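Local coordinates for protein Adenylate/guanylate cyclase/hydrolase, alpha/beta fold family (Ruegeria pomeroyi, PDB 3MR7) that probably acts as an adenylate cyclase through its class III-type catalytic domain, the part present in this chain, within a longer protein that also carries a hydrolase-like region, at residues 5-10 with 100-105; 151-156 with 167-172; 13-18 with 92-97. One frame throughout, in Å; residues are numbered along the deposited sequence.

How the contacts relate
From the N terminus, strand 4-15 carries 5-10 and the start of 13-18. The chain next passes through a long helix, a hairpin and a second helix, and returns through 92-97, which meets 13-18 and leads into strand 96-107, where 100-105 meets 5-10. Contact 3 is therefore nested inside the loop closed by contact 1, and the two sit at far ends of one antiparallel pairing, their centres about 25 Å apart. Contact 2 follows in series: 151-156 and 167-172 close a short hairpin loop of their own. Strand 132-135 links this hairpin to strand 96-107, so all three contacts belong to one sheet. Contacts 2 and 3 also reach the second subunit.

Contact 1: residues 5-10 with 100-105; sequences RRLCAI and INIGDI
Arg6 and Ile105, Cys8 and Gly103, and Ile10 and Asn101 form the hydrogen-bonded pairs along which strands 5-10 and 100-105 run antiparallel, their axes 163° apart. At the outer end Ile105 N meets Arg6 O at 2.9 Å and Arg6 N returns a bond to Ile105 O; at the inner end Asn101 N reaches Ile10 O, also at 2.9 Å. The middle pair is uneven, with Cys8 N firmly bound to Gly103 O at 2.9 Å while the return bond from Gly103 N to Cys8 O is weak. Alpha-carbon hydrogens add to this backbone seam, as where Leu7 CA faces Gly103 O at 3.2 Å.

Apolar contacts occupy both sides of the sheet. Leu7 and Ala9 share one side with Ile102, whose CG2 approaches Leu7 CD1 at 4.0 Å. On the other side Ile10 and Ile105 meet tip to tip, CD1 of Ile10 lying 4.0 Å from CG2 of Ile105. A chi1 of 81° sets Ile105 CG1 between its own N and carbonyl carbon and leaves CG2 to face Ile10.

Polar ends look elsewhere. Arg6 makes a salt bridge to Asp65, and Cys8 SG lies above one face of the Arg6 guanidinium, toward its rim. Asn101 is held by Ser135 OG and Ala116 O. Helix 115-126 packs on Ile10, Asn101 and Ile105, whereas helices 67-84 and 136-142 cover Ile100 and Ile102. Such a helix-flanked antiparallel pair is part of the central sheet of the class III nucleotide cyclase fold.

Contact 2: residues 151-156 with 167-172; sequences TDLGLQ and VWQWVP
Gln169 O is shared by two donors: Thr151 N binds it at 2.9 Å, and a water adds a weak second bond. The same water lies 3.1 Å from Thr151 OG1, bridging that hydroxyl to the carbonyl. Gln169 N bonds in return to Thr151 O. Further along, Val167 N meets Gly154 O at 2.9 Å.

Asp152 and Trp168, a non-hydrogen-bonded pair, meet through their side chains. Asp152 CB stands over the face of the indole six-membered ring, 3.9 Å from its centroid, in a CH-pi contact. A chi1 of -175° swings CG away from the Asp152 N and turns the carboxylate forward along its own strand, where OD1 accepts from Gly154 N in an Asx turn; OD2 pairs with Arg166. These strands form the beta hairpin 151-158/161-170, joined to the main sheet of the cyclase domain through strand 132-135. The backbone of Trp168 bonds to Val134 of that strand, while its NE1 bonds to Asp136 and its ring stacks with His139, both of helix 136-142.

On the side of Thr151 and Gln169, Leu153 CD2 packs 3.8 Å from Gln169 CB and also borders Val167 CG1. Val167 CG2 rests 3.8 Å from Gln156 CB, and Gln156 NE2 hydrogen-bonds to OE1 of Gln156 of the second subunit.

Contact 3: residues 13-18 with 92-97; sequences ADMAGY and ERIQYR
Asp14 and Arg97 lie side by side and point the same way from a hydrogen-bonded pair, yet their flat ends are turned 78° against each other. The salt bridge between Asp14 OD2 and Arg97 NH2 is also long, 3.8 Å, without the flat two-pronged fit of a close ion pair. A bend at chi3 (-53°) turns the guanidinium toward Ala16, NH1 coming 3.8 Å from Ala16 CA. Arg97 NE forms its own salt bridge with Glu124.

Met15 and Tyr96 face the other side of the sheet. Met15, modelled as selenomethionine, is fully extended from a chi1 of -172°; the chain passes Tyr96, CB lying 4.2 Å from CE1, and crosses Ile94. Tyr96 presents its ring edge to the backbone at Asp14, its CD1 being 3.4 Å from Asp14 O, and Ile41 of helix 27-47 touches the Tyr96 side chain.

Beyond the strand, Tyr18 reaches across so that Glu92 O sits at the edge of its ring, in plane; the hydroxyl donates to that carbonyl, although the very short modelled length is doubtful. Backbone bonds tie 14-16 to 95-97: Arg97 N to Asp14 O at 2.9 Å and Ala16 N to Gln95 O at 2.7 Å.

This end of the first strand lies at the subunit interface, where class III cyclases form their active sites, and Asp14 probably matches a metal-binding aspartate of those relatives. Asp14 OD1 accepts from Met15 N at 2.8 Å and from Ser19 of the second subunit. The carboxylate therefore seems held chiefly through OD1, with Arg97 a looser partner.

Contact 1: residues 5-10 with 100-105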
loop_
_atom_site.group_PDB
_atom_site.type_symbol
_atom_site.label_atom_id
_atom_site.label_comp_id
_atom_site.label_asym_id
_atom_site.label_seq_id
_atom_site.Cartn_x
_atom_site.Cartn_y
_atom_site.Cartn_z
ATOM N N ARG A 5 14.697 -16.810 -20.481
ATOM C CA ARG A 5 13.961 -17.190 -19.296
ATOM C C ARG A 5 14.972 -17.603 -18.271
ATOM O O ARG A 5 15.800 -18.451 -18.531
ATOM C CB ARG A 5 13.029 -18.374 -19.582
ATOM C CG ARG A 5 12.025 -18.165 -20.727
ATOM C CD ARG A 5 11.233 -19.452 -21.001
ATOM N NE ARG A 5 10.258 -19.297 -22.075
ATOM C CZ ARG A 5 9.058 -18.763 -21.892
ATOM N NH1 ARG A 5 8.718 -18.340 -20.681
ATOM N NH2 ARG A 5 8.212 -18.631 -22.906
ATOM N N ARG A 6 14.947 -16.998 -17.101
ATOM C CA ARG A 6 15.618 -17.661 -16.009
ATOM C C ARG A 6 14.886 -17.588 -14.649
ATOM O O ARG A 6 13.838 -16.953 -14.500
ATOM C CB ARG A 6 17.113 -17.298 -15.955
ATOM C CG ARG A 6 17.478 -15.866 -15.638
ATOM C CD ARG A 6 19.003 -15.756 -15.606
ATOM N NE ARG A 6 19.509 -14.496 -15.053
ATOM C CZ ARG A 6 19.799 -14.301 -13.767
ATOM N NH1 ARG A 6 19.616 -15.277 -12.888
ATOM N NH2 ARG A 6 20.264 -13.126 -13.355
ATOM N N LEU A 7 15.446 -18.296 -13.683
ATOM C CA LEU A 7 14.970 -18.315 -12.314
ATOM C C LEU A 7 15.620 -17.116 -11.581
ATOM O O LEU A 7 16.838 -16.973 -11.563
ATOM C CB LEU A 7 15.399 -19.658 -11.729
ATOM C CG LEU A 7 14.850 -20.308 -10.487
ATOM C CD1 LEU A 7 13.349 -20.159 -10.399
ATOM C CD2 LEU A 7 15.243 -21.754 -10.594
ATOM N N CYS A 8 14.825 -16.224 -11.001
ATOM C CA CYS A 8 15.419 -15.002 -10.462
ATOM C C CYS A 8 14.844 -14.592 -9.142
ATOM O O CYS A 8 13.702 -14.879 -8.837
ATOM C CB CYS A 8 15.262 -13.830 -11.443
ATOM S SG CYS A 8 16.807 -13.255 -12.163
ATOM N N ALA A 9 15.651 -13.892 -8.367
ATOM C CA ALA A 9 15.192 -13.299 -7.136
ATOM C C ALA A 9 14.816 -11.853 -7.440
ATOM O O ALA A 9 15.665 -11.037 -7.753
ATOM C CB ALA A 9 16.288 -13.355 -6.105
ATOM N N ILE A 10 13.537 -11.547 -7.364
ATOM C CA ILE A 10 13.062 -10.201 -7.588
ATOM C C ILE A 10 12.777 -9.525 -6.249
ATOM O O ILE A 10 12.240 -10.145 -5.329
ATOM C CB ILE A 10 11.782 -10.210 -8.419
ATOM C CG1 ILE A 10 12.068 -10.787 -9.786
ATOM C CG2 ILE A 10 11.239 -8.823 -8.590
ATOM C CD1 ILE A 10 12.054 -12.237 -9.799
ATOM N N ILE A 100 9.908 -9.474 -1.793
ATOM C CA ILE A 100 10.895 -10.277 -2.489
ATOM C C ILE A 100 10.213 -11.557 -2.894
ATOM O O ILE A 100 9.486 -12.110 -2.107
ATOM C CB ILE A 100 12.054 -10.627 -1.568
ATOM C CG1 ILE A 100 12.732 -9.349 -1.104
ATOM C CG2 ILE A 100 13.039 -11.512 -2.296
ATOM C CD1 ILE A 100 13.866 -9.584 -0.198
ATOM N N ASN A 101 10.422 -12.020 -4.118
ATOM C CA ASN A 101 9.813 -13.268 -4.562
ATOM C C ASN A 101 10.778 -14.024 -5.466
ATOM O O ASN A 101 11.848 -13.527 -5.769
ATOM C CB ASN A 101 8.495 -12.985 -5.275
ATOM C CG ASN A 101 7.805 -14.249 -5.744
ATOM O OD1 ASN A 101 7.842 -15.273 -5.068
ATOM N ND2 ASN A 101 7.175 -14.186 -6.909
ATOM N N ILE A 102 10.402 -15.223 -5.891
ATOM C CA ILE A 102 11.203 -15.973 -6.848
ATOM C C ILE A 102 10.349 -16.634 -7.941
ATOM O O ILE A 102 9.173 -16.942 -7.735
ATOM C CB ILE A 102 12.087 -16.971 -6.118
ATOM C CG1 ILE A 102 13.341 -16.269 -5.631
ATOM C CG2 ILE A 102 12.491 -18.110 -7.019
ATOM C CD1 ILE A 102 14.014 -17.014 -4.519
ATOM N N GLY A 103 10.918 -16.812 -9.124
ATOM C CA GLY A 103 10.188 -17.467 -10.189
ATOM C C GLY A 103 11.004 -17.593 -11.456
ATOM O O GLY A 103 12.089 -17.029 -11.551
ATOM N N ASP A 104 10.496 -18.376 -12.406
ATOM C CA ASP A 104 10.937 -18.290 -13.791
ATOM C C ASP A 104 10.294 -17.024 -14.374
ATOM O O ASP A 104 9.081 -16.918 -14.448
ATOM C CB ASP A 104 10.479 -19.514 -14.588
ATOM C CG ASP A 104 11.224 -20.796 -14.210
ATOM O OD1 ASP A 104 12.274 -20.720 -13.545
ATOM O OD2 ASP A 104 10.755 -21.891 -14.591
ATOM N N ILE A 105 11.095 -16.039 -14.743
ATOM C CA ILE A 105 10.551 -14.849 -15.366
ATOM C C ILE A 105 11.351 -14.620 -16.612
ATOM O O ILE A 105 12.431 -15.166 -16.746
ATOM C CB ILE A 105 10.710 -13.626 -14.479
ATOM C CG1 ILE A 105 12.112 -13.062 -14.611
ATOM C CG2 ILE A 105 10.481 -14.004 -13.041
ATOM C CD1 ILE A 105 13.064 -13.743 -13.703
#

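Contact 2: residues 151-156 with 167-172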
loop_
_atom_site.group_PDB
_atom_site.type_symbol
_atom_site.label_atom_id
_atom_site.label_comp_id
_atom_site.label_asym_id
_atom_site.label_seq_id
_atom_site.Cartn_x
_atom_site.Cartn_y
_atom_site.Cartn_z
ATOM N N THR A 151 7.478 -14.331 10.260
ATOM C CA THR A 151 6.208 -14.777 10.738
ATOM C C THR A 151 5.236 -15.016 9.592
ATOM O O THR A 151 5.014 -14.126 8.784
ATOM C CB THR A 151 5.609 -13.668 11.530
ATOM O OG1 THR A 151 6.460 -13.410 12.640
ATOM C CG2 THR A 151 4.213 -14.051 11.989
ATOM N N ASP A 152 4.648 -16.207 9.549
ATOM C CA ASP A 152 3.638 -16.547 8.569
ATOM C C ASP A 152 2.532 -15.495 8.644
ATOM O O ASP A 152 2.075 -15.136 9.712
ATOM C CB ASP A 152 3.108 -17.975 8.836
ATOM C CG ASP A 152 2.123 -18.469 7.783
ATOM O OD1 ASP A 152 1.401 -17.664 7.145
ATOM O OD2 ASP A 152 2.051 -19.703 7.606
ATOM N N LEU A 153 2.119 -14.991 7.491
ATOM C CA LEU A 153 1.096 -13.965 7.408
ATOM C C LEU A 153 -0.166 -14.519 6.772
ATOM O O LEU A 153 -1.166 -13.838 6.696
ATOM C CB LEU A 153 1.602 -12.841 6.522
ATOM C CG LEU A 153 1.505 -11.492 7.177
ATOM C CD1 LEU A 153 2.093 -11.624 8.560
ATOM C CD2 LEU A 153 2.239 -10.473 6.343
ATOM N N GLY A 154 -0.104 -15.742 6.270
ATOM C CA GLY A 154 -1.241 -16.314 5.596
ATOM C C GLY A 154 -1.237 -16.093 4.096
ATOM O O GLY A 154 -0.201 -15.796 3.484
ATOM N N LEU A 155 -2.411 -16.265 3.500
ATOM C CA LEU A 155 -2.543 -16.264 2.058
ATOM C C LEU A 155 -2.906 -14.899 1.521
ATOM O O LEU A 155 -3.564 -14.088 2.176
ATOM C CB LEU A 155 -3.562 -17.305 1.608
ATOM C CG LEU A 155 -3.198 -18.698 2.141
ATOM C CD1 LEU A 155 -4.226 -19.679 1.701
ATOM C CD2 LEU A 155 -1.831 -19.141 1.665
ATOM N N GLN A 156 -2.457 -14.655 0.305
ATOM C CA GLN A 156 -2.595 -13.365 -0.312
ATOM C C GLN A 156 -2.998 -13.609 -1.757
ATOM O O GLN A 156 -2.275 -14.280 -2.503
ATOM C CB GLN A 156 -1.247 -12.689 -0.260
ATOM C CG GLN A 156 -1.299 -11.280 0.088
ATOM C CD GLN A 156 -1.993 -11.070 1.372
ATOM O OE1 GLN A 156 -1.901 -11.892 2.291
ATOM N NE2 GLN A 156 -2.714 -9.968 1.458
ATOM N N VAL A 167 2.578 -15.664 2.521
ATOM C CA VAL A 167 3.489 -14.558 2.708
ATOM C C VAL A 167 4.074 -14.530 4.120
ATOM O O VAL A 167 3.356 -14.625 5.122
ATOM C CB VAL A 167 2.745 -13.234 2.385
ATOM C CG1 VAL A 167 3.549 -12.022 2.781
ATOM C CG2 VAL A 167 2.382 -13.200 0.894
ATOM N N TRP A 168 5.393 -14.410 4.184
ATOM C CA TRP A 168 6.100 -14.347 5.452
ATOM C C TRP A 168 6.644 -12.950 5.603
ATOM O O TRP A 168 7.074 -12.321 4.624
ATOM C CB TRP A 168 7.256 -15.329 5.443
ATOM C CG TRP A 168 6.801 -16.731 5.338
ATOM C CD1 TRP A 168 6.382 -17.378 4.213
ATOM C CD2 TRP A 168 6.710 -17.669 6.402
ATOM N NE1 TRP A 168 6.034 -18.663 4.511
ATOM C CE2 TRP A 168 6.222 -18.871 5.850
ATOM C CE3 TRP A 168 7.009 -17.617 7.774
ATOM C CZ2 TRP A 168 6.009 -20.017 6.626
ATOM C CZ3 TRP A 168 6.804 -18.745 8.538
ATOM C CH2 TRP A 168 6.300 -19.933 7.970
ATOM N N GLN A 169 6.645 -12.468 6.835
ATOM C CA GLN A 169 7.065 -11.106 7.107
ATOM C C GLN A 169 8.035 -10.975 8.258
ATOM O O GLN A 169 7.937 -11.649 9.277
ATOM C CB GLN A 169 5.852 -10.219 7.394
ATOM C CG GLN A 169 6.194 -8.749 7.574
ATOM C CD GLN A 169 4.972 -7.918 7.828
ATOM O OE1 GLN A 169 4.358 -8.023 8.889
ATOM N NE2 GLN A 169 4.592 -7.091 6.854
ATOM N N TRP A 170 8.963 -10.058 8.092
ATOM C CA TRP A 170 9.873 -9.709 9.142
ATOM C C TRP A 170 9.714 -8.235 9.425
ATOM O O TRP A 170 9.636 -7.414 8.510
ATOM C CB TRP A 170 11.285 -9.988 8.677
ATOM C CG TRP A 170 12.312 -9.399 9.557
ATOM C CD1 TRP A 170 12.912 -9.981 10.638
ATOM C CD2 TRP A 170 12.883 -8.106 9.429
ATOM N NE1 TRP A 170 13.820 -9.121 11.194
ATOM C CE2 TRP A 170 13.824 -7.962 10.468
ATOM C CE3 TRP A 170 12.705 -7.058 8.525
ATOM C CZ2 TRP A 170 14.567 -6.821 10.630
ATOM C CZ3 TRP A 170 13.424 -5.941 8.690
ATOM C CH2 TRP A 170 14.351 -5.819 9.736
ATOM N N VAL A 171 9.632 -7.897 10.699
ATOM C CA VAL A 171 9.648 -6.508 11.098
ATOM C C VAL A 171 10.823 -6.316 11.997
ATOM O O VAL A 171 11.263 -7.237 12.658
ATOM C CB VAL A 171 8.385 -6.079 11.865
ATOM C CG1 VAL A 171 7.147 -6.529 11.133
ATOM C CG2 VAL A 171 8.410 -6.625 13.278
ATOM N N PRO A 172 11.356 -5.106 12.007
ATOM C CA PRO A 172 12.490 -4.827 12.884
ATOM C C PRO A 172 12.098 -4.984 14.335
ATOM O O PRO A 172 10.900 -4.953 14.666
ATOM C CB PRO A 172 12.839 -3.379 12.570
ATOM C CG PRO A 172 11.732 -2.885 11.689
ATOM C CD PRO A 172 11.097 -4.030 11.044
HETATM O O HOH W 1 7.625 -10.573 12.499
#

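Contact 3: residues 13-18 with 92-97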
loop_
_atom_site.group_PDB
_atom_site.type_symbol
_atom_site.label_atom_id
_atom_site.label_comp_id
_atom_site.label_asym_id
_atom_site.label_seq_id
_atom_site.Cartn_x
_atom_site.Cartn_y
_atom_site.Cartn_z
ATOM N N ALA A 13 10.527 -2.433 -3.978
ATOM C CA ALA A 13 10.517 -1.474 -2.867
ATOM C C ALA A 13 9.832 -0.147 -3.199
ATOM O O ALA A 13 9.926 0.337 -4.318
ATOM C CB ALA A 13 11.946 -1.224 -2.368
ATOM N N ASP A 14 9.168 0.441 -2.210
ATOM C CA ASP A 14 8.494 1.737 -2.354
ATOM C C ASP A 14 8.636 2.477 -1.034
ATOM O O ASP A 14 9.062 1.913 -0.040
ATOM C CB ASP A 14 7.010 1.531 -2.650
ATOM C CG ASP A 14 6.354 2.707 -3.401
ATOM O OD1 ASP A 14 6.908 3.848 -3.499
ATOM O OD2 ASP A 14 5.226 2.454 -3.893
HETATM N N MSE A 15 8.284 3.749 -1.024
HETATM C CA MSE A 15 8.389 4.532 0.180
HETATM C C MSE A 15 7.023 4.619 0.807
HETATM O O MSE A 15 6.040 4.908 0.121
HETATM C CB MSE A 15 8.847 5.941 -0.131
HETATM C CG MSE A 15 9.159 6.713 1.145
HETATM SE SE MSE A 15 9.384 8.636 0.888
HETATM C CE MSE A 15 9.765 9.162 2.710
ATOM N N ALA A 16 6.953 4.380 2.108
ATOM C CA ALA A 16 5.678 4.450 2.804
ATOM C C ALA A 16 5.383 5.898 3.107
ATOM O O ALA A 16 6.296 6.731 3.111
ATOM C CB ALA A 16 5.756 3.686 4.092
ATOM N N GLY A 17 4.122 6.203 3.367
ATOM C CA GLY A 17 3.803 7.393 4.135
ATOM C C GLY A 17 3.721 8.669 3.336
ATOM O O GLY A 17 3.807 8.664 2.112
ATOM N N TYR A 18 3.544 9.770 4.051
ATOM C CA TYR A 18 3.544 11.103 3.459
ATOM C C TYR A 18 2.516 11.302 2.364
ATOM O O TYR A 18 2.844 11.771 1.296
ATOM C CB TYR A 18 4.952 11.495 3.007
ATOM C CG TYR A 18 5.806 11.856 4.196
ATOM C CD1 TYR A 18 5.671 13.097 4.802
ATOM C CD2 TYR A 18 6.691 10.941 4.766
ATOM C CE1 TYR A 18 6.410 13.442 5.920
ATOM C CE2 TYR A 18 7.434 11.278 5.908
ATOM C CZ TYR A 18 7.285 12.539 6.469
ATOM O OH TYR A 18 8.000 12.936 7.576
ATOM N N GLU A 92 6.914 10.990 11.436
ATOM C CA GLU A 92 7.644 11.746 10.425
ATOM C C GLU A 92 8.765 10.950 9.759
ATOM O O GLU A 92 9.362 11.400 8.791
ATOM C CB GLU A 92 8.226 13.012 11.029
ATOM C CG GLU A 92 7.196 14.015 11.469
ATOM C CD GLU A 92 7.828 15.320 11.937
ATOM O OE1 GLU A 92 7.341 15.874 12.945
ATOM O OE2 GLU A 92 8.812 15.785 11.302
ATOM N N ARG A 93 9.061 9.773 10.284
ATOM C CA ARG A 93 10.157 8.984 9.746
ATOM C C ARG A 93 9.905 8.516 8.303
ATOM O O ARG A 93 8.764 8.307 7.878
ATOM C CB ARG A 93 10.435 7.791 10.653
ATOM C CG ARG A 93 11.037 8.173 11.991
ATOM C CD ARG A 93 11.209 6.951 12.859
ATOM N NE ARG A 93 11.498 7.321 14.237
ATOM C CZ ARG A 93 11.260 6.534 15.276
ATOM N NH1 ARG A 93 10.715 5.339 15.093
ATOM N NH2 ARG A 93 11.556 6.943 16.495
ATOM N N ILE A 94 10.979 8.371 7.544
ATOM C CA ILE A 94 10.880 7.811 6.210
ATOM C C ILE A 94 10.988 6.315 6.391
ATOM O O ILE A 94 11.874 5.846 7.082
ATOM C CB ILE A 94 12.042 8.294 5.306
ATOM C CG1 ILE A 94 11.940 9.799 5.076
ATOM C CG2 ILE A 94 12.076 7.532 3.986
ATOM C CD1 ILE A 94 12.741 10.314 3.886
ATOM N N GLN A 95 10.083 5.555 5.809
ATOM C CA GLN A 95 10.263 4.114 5.831
ATOM C C GLN A 95 9.972 3.507 4.494
ATOM O O GLN A 95 9.007 3.890 3.827
ATOM C CB GLN A 95 9.347 3.458 6.838
ATOM C CG GLN A 95 9.577 3.842 8.254
ATOM C CD GLN A 95 8.482 3.271 9.160
ATOM O OE1 GLN A 95 7.307 3.649 9.059
ATOM N NE2 GLN A 95 8.857 2.341 10.017
ATOM N N TYR A 96 10.782 2.534 4.116
ATOM C CA TYR A 96 10.492 1.790 2.906
ATOM C C TYR A 96 9.625 0.538 3.176
ATOM O O TYR A 96 9.534 0.079 4.314
ATOM C CB TYR A 96 11.795 1.452 2.220
ATOM C CG TYR A 96 12.533 2.680 1.736
ATOM C CD1 TYR A 96 12.095 3.384 0.623
ATOM C CD2 TYR A 96 13.665 3.131 2.387
ATOM C CE1 TYR A 96 12.772 4.502 0.180
ATOM C CE2 TYR A 96 14.336 4.228 1.968
ATOM C CZ TYR A 96 13.904 4.921 0.863
ATOM O OH TYR A 96 14.608 6.044 0.456
ATOM N N ARG A 97 8.943 0.035 2.146
ATOM C CA ARG A 97 8.302 -1.296 2.185
ATOM C C ARG A 97 9.081 -2.169 1.214
ATOM O O ARG A 97 9.566 -1.671 0.201
ATOM C CB ARG A 97 6.829 -1.225 1.746
ATOM C CG ARG A 97 5.880 -0.609 2.767
ATOM C CD ARG A 97 4.484 -0.856 2.340
ATOM N NE ARG A 97 4.349 -0.397 0.977
ATOM C CZ ARG A 97 3.859 0.787 0.654
ATOM N NH1 ARG A 97 3.420 1.585 1.612
ATOM N NH2 ARG A 97 3.806 1.174 -0.616
#